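Local coordinates for protein ribonuclease S-3 (PDB 1IQQ) that cleaves RNA as a T2-family ribonuclease of the Japanese pear pistil and is responsible for gametophytic self-incompatibility, by which the flower discriminates self from non-self pollen, at residues 94-99 and 103-108; 65-70 and 109-114; 133-138 and 151-156. All coordinates share one frame; numbering follows the deposited sequence.

Interaction 1 of 3, residues 94-99 and 103-108; sequences PTIDNE and FETVIK
Phe103 and Glu99 lie side by side, pointing the same way, one turn apart at the start of helix 99-112. From CB, which lies 4.0 Å from Glu99 O, the Phe103 side chain runs beside its own backbone N (chi1 -72°). This brings ring atom CD2 to within 3.2 Å of Glu99 O, which approaches the ring obliquely and also accepts a weak 3.3 Å bond from Phe103 N. Further out, CE2 rests 3.8 Å from Glu99 CG. The extended glutamate runs alongside the ring, its carboxylate turned 70° from the ring plane and salt-bridged through OE2 to Arg56. Across the ring from CD2, CE1 turns to Trp68, and Trp81 meets the ring edge-to-face; the Phe103 side chain lies about 5 Å from that of the active-site residue Glu84. Nearby, Ile96 CD1 touches Thr105 CG2 at 4.0 Å. A water donates to both Thr95 O and Thr105 OG1, and that hydroxyl is also hydrogen-bonded with His101 O. Ahead of the helix, Asn98 OD1 caps His101 N, while its ND2 gives a nearly straight bond (171°) to Asp97 OD2. The arrangement is the start of helix 99-112, opened by an asparagine N-cap, with Phe103 beside the T2 ribonuclease active site.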
loop_
_atom_site.group_PDB
_atom_site.type_symbol
_atom_site.label_atom_id
_atom_site.label_comp_id
_atom_site.label_asym_id
_atom_site.label_seq_id
_atom_site.Cartn_x
_atom_site.Cartn_y
_atom_site.Cartn_z
ATOM N N PRO A 94 -3.789 -17.483 11.413
ATOM C CA PRO A 94 -3.492 -18.423 10.352
ATOM C C PRO A 94 -3.995 -17.948 9.008
ATOM O O PRO A 94 -3.778 -18.633 8.052
ATOM C CB PRO A 94 -4.205 -19.700 10.843
ATOM C CG PRO A 94 -5.407 -19.109 11.366
ATOM C CD PRO A 94 -4.965 -17.931 12.181
ATOM N N THR A 95 -4.718 -16.798 8.947
ATOM C CA THR A 95 -5.204 -16.295 7.647
ATOM C C THR A 95 -4.017 -16.229 6.691
ATOM O O THR A 95 -4.124 -16.650 5.575
ATOM C CB THR A 95 -5.800 -14.945 7.789
ATOM O OG1 THR A 95 -6.996 -15.083 8.604
ATOM C CG2 THR A 95 -6.322 -14.407 6.414
ATOM N N ILE A 96 -2.882 -15.724 7.191
ATOM C CA ILE A 96 -1.614 -15.771 6.407
ATOM C C ILE A 96 -0.813 -16.991 7.002
ATOM O O ILE A 96 -0.454 -16.950 8.173
ATOM C CB ILE A 96 -0.801 -14.463 6.659
ATOM C CG1 ILE A 96 -1.649 -13.218 6.256
ATOM C CG2 ILE A 96 0.563 -14.565 5.902
ATOM C CD1 ILE A 96 -2.071 -13.155 4.807
ATOM N N ASP A 97 -0.613 -18.029 6.191
ATOM C CA ASP A 97 -0.011 -19.253 6.732
ATOM C C ASP A 97 1.496 -19.268 6.877
ATOM O O ASP A 97 2.026 -19.875 7.787
ATOM C CB ASP A 97 -0.438 -20.415 5.847
ATOM C CG ASP A 97 -0.031 -21.766 6.422
ATOM O OD1 ASP A 97 -0.736 -22.275 7.337
ATOM O OD2 ASP A 97 0.960 -22.313 5.919
ATOM N N ASN A 98 2.187 -18.653 5.926
ATOM C CA ASN A 98 3.641 -18.771 5.900
ATOM C C ASN A 98 4.123 -17.684 4.954
ATOM O O ASN A 98 3.313 -16.981 4.316
ATOM C CB ASN A 98 3.989 -20.191 5.357
ATOM C CG ASN A 98 3.535 -20.414 3.911
ATOM O OD1 ASN A 98 4.106 -19.895 2.947
ATOM N ND2 ASN A 98 2.493 -21.235 3.738
ATOM N N GLU A 99 5.436 -17.540 4.851
ATOM C CA GLU A 99 6.003 -16.472 4.023
ATOM C C GLU A 99 5.569 -16.486 2.575
ATOM O O GLU A 99 5.286 -15.446 1.976
ATOM C CB GLU A 99 7.547 -16.548 4.119
ATOM C CG GLU A 99 8.277 -15.518 3.276
ATOM C CD GLU A 99 9.782 -15.537 3.471
ATOM O OE1 GLU A 99 10.295 -16.073 4.476
ATOM O OE2 GLU A 99 10.463 -14.957 2.587
ATOM N N PHE A 103 3.060 -13.504 0.483
ATOM C CA PHE A 103 3.288 -12.808 -0.751
ATOM C C PHE A 103 2.296 -13.243 -1.820
ATOM O O PHE A 103 1.884 -12.420 -2.629
ATOM C CB PHE A 103 4.747 -13.038 -1.150
ATOM C CG PHE A 103 5.722 -12.298 -0.275
ATOM C CD1 PHE A 103 5.703 -10.896 -0.158
ATOM C CD2 PHE A 103 6.675 -13.013 0.489
ATOM C CE1 PHE A 103 6.593 -10.274 0.714
ATOM C CE2 PHE A 103 7.561 -12.375 1.339
ATOM C CZ PHE A 103 7.514 -10.996 1.462
ATOM N N GLU A 104 1.941 -14.528 -1.845
ATOM C CA GLU A 104 0.909 -14.956 -2.825
ATOM C C GLU A 104 -0.406 -14.275 -2.514
ATOM O O GLU A 104 -1.158 -13.943 -3.433
ATOM C CB GLU A 104 0.744 -16.484 -2.739
ATOM C CG GLU A 104 1.929 -17.238 -3.304
ATOM C CD GLU A 104 2.030 -18.677 -2.797
ATOM O OE1 GLU A 104 1.136 -19.133 -2.028
ATOM O OE2 GLU A 104 3.051 -19.334 -3.179
ATOM N N THR A 105 -0.706 -14.047 -1.238
ATOM C CA THR A 105 -1.949 -13.370 -0.847
ATOM C C THR A 105 -1.937 -11.921 -1.353
ATOM O O THR A 105 -2.943 -11.424 -1.871
ATOM C CB THR A 105 -2.088 -13.366 0.648
ATOM O OG1 THR A 105 -2.310 -14.736 1.083
ATOM C CG2 THR A 105 -3.300 -12.472 1.070
ATOM N N VAL A 106 -0.800 -11.216 -1.214
ATOM C CA VAL A 106 -0.704 -9.841 -1.772
ATOM C C VAL A 106 -0.899 -9.797 -3.266
ATOM O O VAL A 106 -1.576 -8.919 -3.788
ATOM C CB VAL A 106 0.673 -9.262 -1.402
ATOM C CG1 VAL A 106 0.964 -7.974 -2.155
ATOM C CG2 VAL A 106 0.662 -8.939 0.124
ATOM N N ILE A 107 -0.302 -10.752 -3.982
ATOM C CA ILE A 107 -0.443 -10.812 -5.462
ATOM C C ILE A 107 -1.905 -11.085 -5.819
ATOM O O ILE A 107 -2.449 -10.415 -6.754
ATOM C CB ILE A 107 0.487 -11.949 -6.002
ATOM C CG1 ILE A 107 1.973 -11.541 -5.873
ATOM C CG2 ILE A 107 0.093 -12.310 -7.488
ATOM C CD1 ILE A 107 3.006 -12.723 -5.949
ATOM N N LYS A 108 -2.537 -11.951 -5.041
ATOM C CA LYS A 108 -3.964 -12.270 -5.251
ATOM C C LYS A 108 -4.820 -11.007 -5.063
ATOM O O LYS A 108 -5.778 -10.747 -5.827
ATOM C CB LYS A 108 -4.440 -13.355 -4.301
ATOM C CG LYS A 108 -5.714 -14.005 -4.821
ATOM C CD LYS A 108 -5.940 -15.250 -4.040
ATOM C CE LYS A 108 -6.470 -14.882 -2.709
ATOM N NZ LYS A 108 -7.936 -14.897 -2.863
HETATM O O HOH W 1 -4.386 -15.119 3.122
#

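Interaction 2 of 3, residues 65-70 and 109-114; sequences EIIWPN and MYISKK. With NAG (2-acetamido-2-deoxy-beta-D-glucopyranose), chain B.
A methyl group lies over one face of the Tyr110 ring while a sugar of the protein's own glycan meets the ring's edge. The methyl is Ile67 CG2, in a CH-pi contact 4.0 Å from the ring centroid and 22° off its normal, displaced toward CG. The two side chains run past each other in opposite directions, and Ile67 CG1 lies 3.9 Å from Tyr110 CD2. Here helix 58-67 ends against the last turn of helix 99-112, which widens into a pi-type turn, and Val32 of strand 30-38 touches both partners: a helix-helix junction laid on the sheet of the alpha+beta T2 ribonuclease fold. Tyr110 CG lies trans to the backbone N (chi1 -169°), which carries the ring toward helix 58-67 and lets OH bond with Phe30 O. With an alanine here, the Ile67 methyl would probably lose its aromatic seat, Phe30 O its hydroxyl mate, and a gap would open beside the sugar. The N-acetyl group of the NAG approaches near the ring plane, C8 lying 3.9 Å from Tyr110 CE2 and 3.7 Å from Ile66 CG2. Ile111 CD1 sits at the same ring's edge, 3.8 Å from NAG O7, and Ile111 CG1 packs at 3.7 Å on Ile67 CD1.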
loop_
_atom_site.group_PDB
_atom_site.type_symbol
_atom_site.label_atom_id
_atom_site.label_comp_id
_atom_site.label_asym_id
_atom_site.label_seq_id
_atom_site.Cartn_x
_atom_site.Cartn_y
_atom_site.Cartn_z
ATOM N N GLU A 65 8.935 -8.437 -8.026
ATOM C CA GLU A 65 9.742 -7.373 -8.627
ATOM C C GLU A 65 8.847 -6.342 -9.317
ATOM O O GLU A 65 9.225 -5.183 -9.412
ATOM C CB GLU A 65 10.730 -7.984 -9.674
ATOM C CG GLU A 65 11.916 -8.646 -9.060
ATOM C CD GLU A 65 12.774 -9.384 -10.088
ATOM O OE1 GLU A 65 13.871 -9.808 -9.677
ATOM O OE2 GLU A 65 12.346 -9.557 -11.265
ATOM N N ILE A 66 7.715 -6.820 -9.823
ATOM C CA ILE A 66 6.746 -5.982 -10.525
ATOM C C ILE A 66 5.684 -5.381 -9.620
ATOM O O ILE A 66 5.363 -4.196 -9.789
ATOM C CB ILE A 66 6.054 -6.789 -11.673
ATOM C CG1 ILE A 66 7.120 -7.185 -12.696
ATOM C CG2 ILE A 66 4.877 -5.971 -12.359
ATOM C CD1 ILE A 66 6.604 -8.280 -13.666
ATOM N N ILE A 67 5.220 -6.144 -8.629
ATOM C CA ILE A 67 4.055 -5.710 -7.823
ATOM C C ILE A 67 4.517 -5.119 -6.521
ATOM O O ILE A 67 3.790 -4.263 -5.939
ATOM C CB ILE A 67 3.136 -6.954 -7.546
ATOM C CG1 ILE A 67 2.426 -7.335 -8.850
ATOM C CG2 ILE A 67 2.078 -6.653 -6.443
ATOM C CD1 ILE A 67 1.812 -8.715 -8.748
ATOM N N TRP A 68 5.681 -5.485 -6.046
ATOM C CA TRP A 68 6.169 -5.011 -4.743
ATOM C C TRP A 68 7.668 -4.699 -4.767
ATOM O O TRP A 68 8.433 -5.170 -3.950
ATOM C CB TRP A 68 5.896 -6.048 -3.634
ATOM C CG TRP A 68 5.950 -5.508 -2.211
ATOM C CD1 TRP A 68 6.519 -4.340 -1.779
ATOM C CD2 TRP A 68 5.366 -6.131 -1.058
ATOM N NE1 TRP A 68 6.300 -4.192 -0.385
ATOM C CE2 TRP A 68 5.600 -5.286 0.054
ATOM C CE3 TRP A 68 4.657 -7.335 -0.871
ATOM C CZ2 TRP A 68 5.145 -5.610 1.337
ATOM C CZ3 TRP A 68 4.189 -7.677 0.408
ATOM C CH2 TRP A 68 4.435 -6.800 1.502
ATOM N N PRO A 69 8.096 -3.852 -5.729
ATOM C CA PRO A 69 9.545 -3.522 -5.741
ATOM C C PRO A 69 9.978 -2.637 -4.575
ATOM O O PRO A 69 9.194 -1.895 -4.010
ATOM C CB PRO A 69 9.697 -2.719 -7.046
ATOM C CG PRO A 69 8.279 -2.050 -7.189
ATOM C CD PRO A 69 7.376 -3.209 -6.852
ATOM N N ASN A 70 11.261 -2.711 -4.205
ATOM C CA ASN A 70 11.894 -1.744 -3.298
ATOM C C ASN A 70 12.242 -0.656 -4.331
ATOM O O ASN A 70 13.158 -0.811 -5.157
ATOM C CB ASN A 70 13.217 -2.339 -2.736
ATOM C CG ASN A 70 13.989 -1.355 -1.937
ATOM O OD1 ASN A 70 13.799 -0.153 -2.067
ATOM N ND2 ASN A 70 14.932 -1.851 -1.146
ATOM N N MET A 109 -4.489 -10.204 -4.045
ATOM C CA MET A 109 -5.274 -8.974 -3.855
ATOM C C MET A 109 -5.041 -7.997 -5.001
ATOM O O MET A 109 -6.007 -7.427 -5.568
ATOM C CB MET A 109 -4.847 -8.306 -2.526
ATOM C CG MET A 109 -5.272 -9.133 -1.315
ATOM S SD MET A 109 -4.432 -8.466 0.156
ATOM C CE MET A 109 -5.343 -9.416 1.322
ATOM N N TYR A 110 -3.782 -7.753 -5.336
ATOM C CA TYR A 110 -3.461 -6.767 -6.341
ATOM C C TYR A 110 -3.930 -7.119 -7.753
ATOM O O TYR A 110 -4.430 -6.262 -8.495
ATOM C CB TYR A 110 -1.916 -6.560 -6.336
ATOM C CG TYR A 110 -1.422 -5.390 -7.122
ATOM C CD1 TYR A 110 -1.271 -4.132 -6.530
ATOM C CD2 TYR A 110 -1.029 -5.522 -8.418
ATOM C CE1 TYR A 110 -0.755 -3.059 -7.194
ATOM C CE2 TYR A 110 -0.488 -4.441 -9.145
ATOM C CZ TYR A 110 -0.352 -3.206 -8.501
ATOM O OH TYR A 110 0.236 -2.176 -9.207
ATOM N N ILE A 111 -3.730 -8.385 -8.149
ATOM C CA ILE A 111 -4.045 -8.816 -9.506
ATOM C C ILE A 111 -5.428 -9.466 -9.560
ATOM O O ILE A 111 -6.409 -8.849 -10.043
ATOM C CB ILE A 111 -2.956 -9.851 -9.991
ATOM C CG1 ILE A 111 -1.585 -9.195 -10.078
ATOM C CG2 ILE A 111 -3.392 -10.461 -11.372
ATOM C CD1 ILE A 111 -1.540 -7.950 -10.988
ATOM N N SER A 112 -5.613 -10.647 -9.002
ATOM C CA SER A 112 -6.886 -11.354 -9.116
ATOM C C SER A 112 -8.097 -10.584 -8.655
ATOM O O SER A 112 -9.157 -10.564 -9.346
ATOM C CB SER A 112 -6.789 -12.668 -8.351
ATOM O OG SER A 112 -8.032 -13.339 -8.351
ATOM N N LYS A 113 -7.953 -9.920 -7.514
ATOM C CA LYS A 113 -9.067 -9.171 -6.949
ATOM C C LYS A 113 -9.113 -7.741 -7.431
ATOM O O LYS A 113 -9.887 -6.946 -6.893
ATOM C CB LYS A 113 -9.011 -9.219 -5.424
ATOM C CG LYS A 113 -9.067 -10.680 -4.907
ATOM C CD LYS A 113 -9.531 -10.644 -3.501
ATOM C CE LYS A 113 -9.687 -12.018 -2.915
ATOM N NZ LYS A 113 -10.082 -11.915 -1.481
ATOM N N LYS A 114 -8.273 -7.396 -8.400
ATOM C CA LYS A 114 -8.285 -6.054 -8.984
ATOM C C LYS A 114 -8.074 -4.875 -8.055
ATOM O O LYS A 114 -8.646 -3.782 -8.262
ATOM C CB LYS A 114 -9.602 -5.880 -9.752
ATOM C CG LYS A 114 -9.886 -7.083 -10.705
ATOM C CD LYS A 114 -8.757 -7.296 -11.725
ATOM C CE LYS A 114 -9.168 -8.233 -12.918
ATOM N NZ LYS A 114 -9.188 -9.662 -12.469
HETATM C C1 NAG B . -1.852 -1.541 -12.489
HETATM C C2 NAG B . -1.162 -2.473 -13.526
HETATM C C3 NAG B . -0.565 -1.574 -14.624
HETATM C C4 NAG B . -1.636 -0.695 -15.282
HETATM C C5 NAG B . -2.343 0.095 -14.167
HETATM C C6 NAG B . -3.500 0.924 -14.614
HETATM C C7 NAG B . -0.014 -4.574 -13.053
HETATM C C8 NAG B . 1.238 -5.244 -12.558
HETATM N N2 NAG B . -0.087 -3.229 -12.914
HETATM O O3 NAG B . 0.024 -2.450 -15.605
HETATM O O4 NAG B . -0.984 0.265 -16.138
HETATM O O5 NAG B . -2.865 -0.835 -13.194
HETATM O O6 NAG B . -4.498 0.149 -15.296
HETATM O O7 NAG B . -0.928 -5.254 -13.538
#

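Interaction 3 of 3, residues 133-138 and 151-156; sequences RALLDI and PKLKCQ
Leu135, Ile138 and Leu153 meet with no flat group among them: neither ring faces nor amide edges take part, and the contact is made by branched aliphatic ends alone. Leu153 CD2 does all the close touching for its strand. It lies 3.5 Å from Leu135 CD1, a tight approach for two methyls, and 4.0 Å from Ile138 CG2. One methyl is thus set against two residues three positions apart in sequence, which the turn of helix 135-143 brings to the same side. Leu135 slides past Leu153 in the opposite direction, and the two meet through one terminal methyl each, whereas Ile138 comes in at a slant. The first torsion of Leu153 is -90°, some 30° from the staggered value, a modest distortion that accompanies the close fit of CD2. In Leu135 the branch carbon CG stands opposite the backbone N (chi1 172°), which swings CD1 over to the strand. The backbones stay well apart, Ile138 CA and Leu153 CA being 9.3 Å from each other. Around the trio the hydrophobic layer continues: Ile198 touches both Leu135 and Ile138, and Leu153 also touches Cys193, the disulfide mate of Cys155. The strand's alternation sends its lysines the other way. Lys152 ends at His183 O and makes a cation-pi contact with Phe185, while Lys154 touches Glu166 of strand 161-171, with which strand 152-158 pairs antiparallel. This is apolar helix-on-sheet packing, in which helix 135-143 lies on one face of the central sheet in the alpha+beta T2 ribonuclease fold.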
loop_
_atom_site.group_PDB
_atom_site.type_symbol
_atom_site.label_atom_id
_atom_site.label_comp_id
_atom_site.label_asym_id
_atom_site.label_seq_id
_atom_site.Cartn_x
_atom_site.Cartn_y
_atom_site.Cartn_z
ATOM N N ARG A 133 -6.150 17.929 -7.991
ATOM C CA ARG A 133 -7.445 17.309 -7.831
ATOM C C ARG A 133 -8.106 17.582 -6.476
ATOM O O ARG A 133 -7.424 17.930 -5.488
ATOM C CB ARG A 133 -7.240 15.819 -7.978
ATOM C CG ARG A 133 -6.614 15.544 -9.332
ATOM C CD ARG A 133 -6.485 14.095 -9.468
ATOM N NE ARG A 133 -5.759 13.744 -10.691
ATOM C CZ ARG A 133 -6.290 13.597 -11.877
ATOM N NH1 ARG A 133 -7.621 13.774 -12.046
ATOM N NH2 ARG A 133 -5.456 13.262 -12.861
ATOM N N ALA A 134 -9.444 17.464 -6.444
ATOM C CA ALA A 134 -10.151 17.511 -5.185
ATOM C C ALA A 134 -10.024 16.168 -4.452
ATOM O O ALA A 134 -10.169 15.061 -5.050
ATOM C CB ALA A 134 -11.636 17.809 -5.407
ATOM N N LEU A 135 -9.821 16.202 -3.145
ATOM C CA LEU A 135 -9.707 14.970 -2.352
ATOM C C LEU A 135 -10.920 14.076 -2.549
ATOM O O LEU A 135 -10.720 12.860 -2.673
ATOM C CB LEU A 135 -9.652 15.329 -0.881
ATOM C CG LEU A 135 -9.713 14.183 0.092
ATOM C CD1 LEU A 135 -8.502 13.275 -0.106
ATOM C CD2 LEU A 135 -9.751 14.718 1.545
ATOM N N LEU A 136 -12.126 14.641 -2.587
ATOM C CA LEU A 136 -13.334 13.798 -2.669
ATOM C C LEU A 136 -13.362 13.027 -3.954
ATOM O O LEU A 136 -13.923 11.954 -3.935
ATOM C CB LEU A 136 -14.608 14.650 -2.574
ATOM C CG LEU A 136 -15.904 13.875 -2.393
ATOM C CD1 LEU A 136 -15.804 12.893 -1.229
ATOM C CD2 LEU A 136 -16.982 14.961 -2.066
ATOM N N ASP A 137 -12.808 13.570 -5.047
ATOM C CA ASP A 137 -12.841 12.817 -6.303
ATOM C C ASP A 137 -11.906 11.607 -6.199
ATOM O O ASP A 137 -12.248 10.536 -6.716
ATOM C CB ASP A 137 -12.461 13.702 -7.489
ATOM C CG ASP A 137 -13.512 14.764 -7.794
ATOM O OD1 ASP A 137 -14.697 14.520 -7.511
ATOM O OD2 ASP A 137 -13.134 15.830 -8.321
ATOM N N ILE A 138 -10.748 11.735 -5.545
ATOM C CA ILE A 138 -9.872 10.590 -5.382
ATOM C C ILE A 138 -10.573 9.560 -4.470
ATOM O O ILE A 138 -10.565 8.366 -4.770
ATOM C CB ILE A 138 -8.552 11.075 -4.717
ATOM C CG1 ILE A 138 -7.850 12.025 -5.685
ATOM C CG2 ILE A 138 -7.638 9.813 -4.487
ATOM C CD1 ILE A 138 -6.684 12.806 -5.098
ATOM N N PRO A 151 -11.032 4.606 2.219
ATOM C CA PRO A 151 -9.587 4.338 2.257
ATOM C C PRO A 151 -8.886 5.347 3.139
ATOM O O PRO A 151 -9.474 6.339 3.508
ATOM C CB PRO A 151 -9.162 4.506 0.799
ATOM C CG PRO A 151 -10.093 5.646 0.311
ATOM C CD PRO A 151 -11.461 5.322 1.006
ATOM N N LYS A 152 -7.649 5.026 3.471
ATOM C CA LYS A 152 -6.783 5.945 4.208
ATOM C C LYS A 152 -5.773 6.461 3.181
ATOM O O LYS A 152 -5.066 5.675 2.457
ATOM C CB LYS A 152 -6.084 5.236 5.374
ATOM C CG LYS A 152 -5.056 6.171 6.068
ATOM C CD LYS A 152 -4.608 5.560 7.416
ATOM C CE LYS A 152 -3.547 6.492 8.070
ATOM N NZ LYS A 152 -3.206 5.857 9.402
ATOM N N LEU A 153 -5.656 7.803 3.100
ATOM C CA LEU A 153 -4.756 8.431 2.129
ATOM C C LEU A 153 -3.587 9.135 2.819
ATOM O O LEU A 153 -3.731 9.687 3.911
ATOM C CB LEU A 153 -5.519 9.456 1.310
ATOM C CG LEU A 153 -6.189 8.996 0.015
ATOM C CD1 LEU A 153 -7.181 7.893 0.328
ATOM C CD2 LEU A 153 -6.914 10.174 -0.613
ATOM N N LYS A 154 -2.450 9.144 2.126
ATOM C CA LYS A 154 -1.239 9.840 2.599
ATOM C C LYS A 154 -0.803 10.759 1.485
ATOM O O LYS A 154 -0.740 10.358 0.314
ATOM C CB LYS A 154 -0.092 8.850 2.846
ATOM C CG LYS A 154 1.130 9.598 3.369
ATOM C CD LYS A 154 2.282 8.593 3.681
ATOM C CE LYS A 154 3.348 9.201 4.557
ATOM N NZ LYS A 154 4.188 8.051 5.071
ATOM N N CYS A 155 -0.481 12.006 1.850
ATOM C CA CYS A 155 0.010 13.003 0.888
ATOM C C CYS A 155 1.354 13.577 1.428
ATOM O O CYS A 155 1.752 13.258 2.546
ATOM C CB CYS A 155 -0.970 14.159 0.774
ATOM S SG CYS A 155 -2.443 13.741 -0.216
ATOM N N GLN A 156 2.020 14.389 0.598
ATOM C CA GLN A 156 3.228 15.063 1.096
ATOM C C GLN A 156 3.267 16.433 0.477
ATOM O O GLN A 156 2.800 16.652 -0.652
ATOM C CB GLN A 156 4.509 14.300 0.703
ATOM C CG GLN A 156 4.686 14.158 -0.770
ATOM C CD GLN A 156 5.813 13.175 -1.126
ATOM O OE1 GLN A 156 6.320 12.523 -0.259
ATOM N NE2 GLN A 156 6.135 13.058 -2.414
#

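Interactions 1 and 2 share helix 99-112, interaction 1 using its first and middle turns, interaction 2 its last, and interaction 1 is nested along the chain inside the loop that interaction 2 closes. They touch directly: Val106 CG2 packs 3.8 Å from Trp68 CZ3, and Ile107 CG1 4.0 Å from Ile67 CD1. Interaction 3 follows later in the chain; its centre is about 28 Å from that of interaction 1, on the opposite side of the molecular centre. Interaction 1, only partly buried, mixes water, caps and charge with an aromatic side chain. Interactions 2 and 3 are buried and apolar, but the former reaches the surface at a glycan, whereas the latter joins a helix to the sheet through aliphatic groups alone.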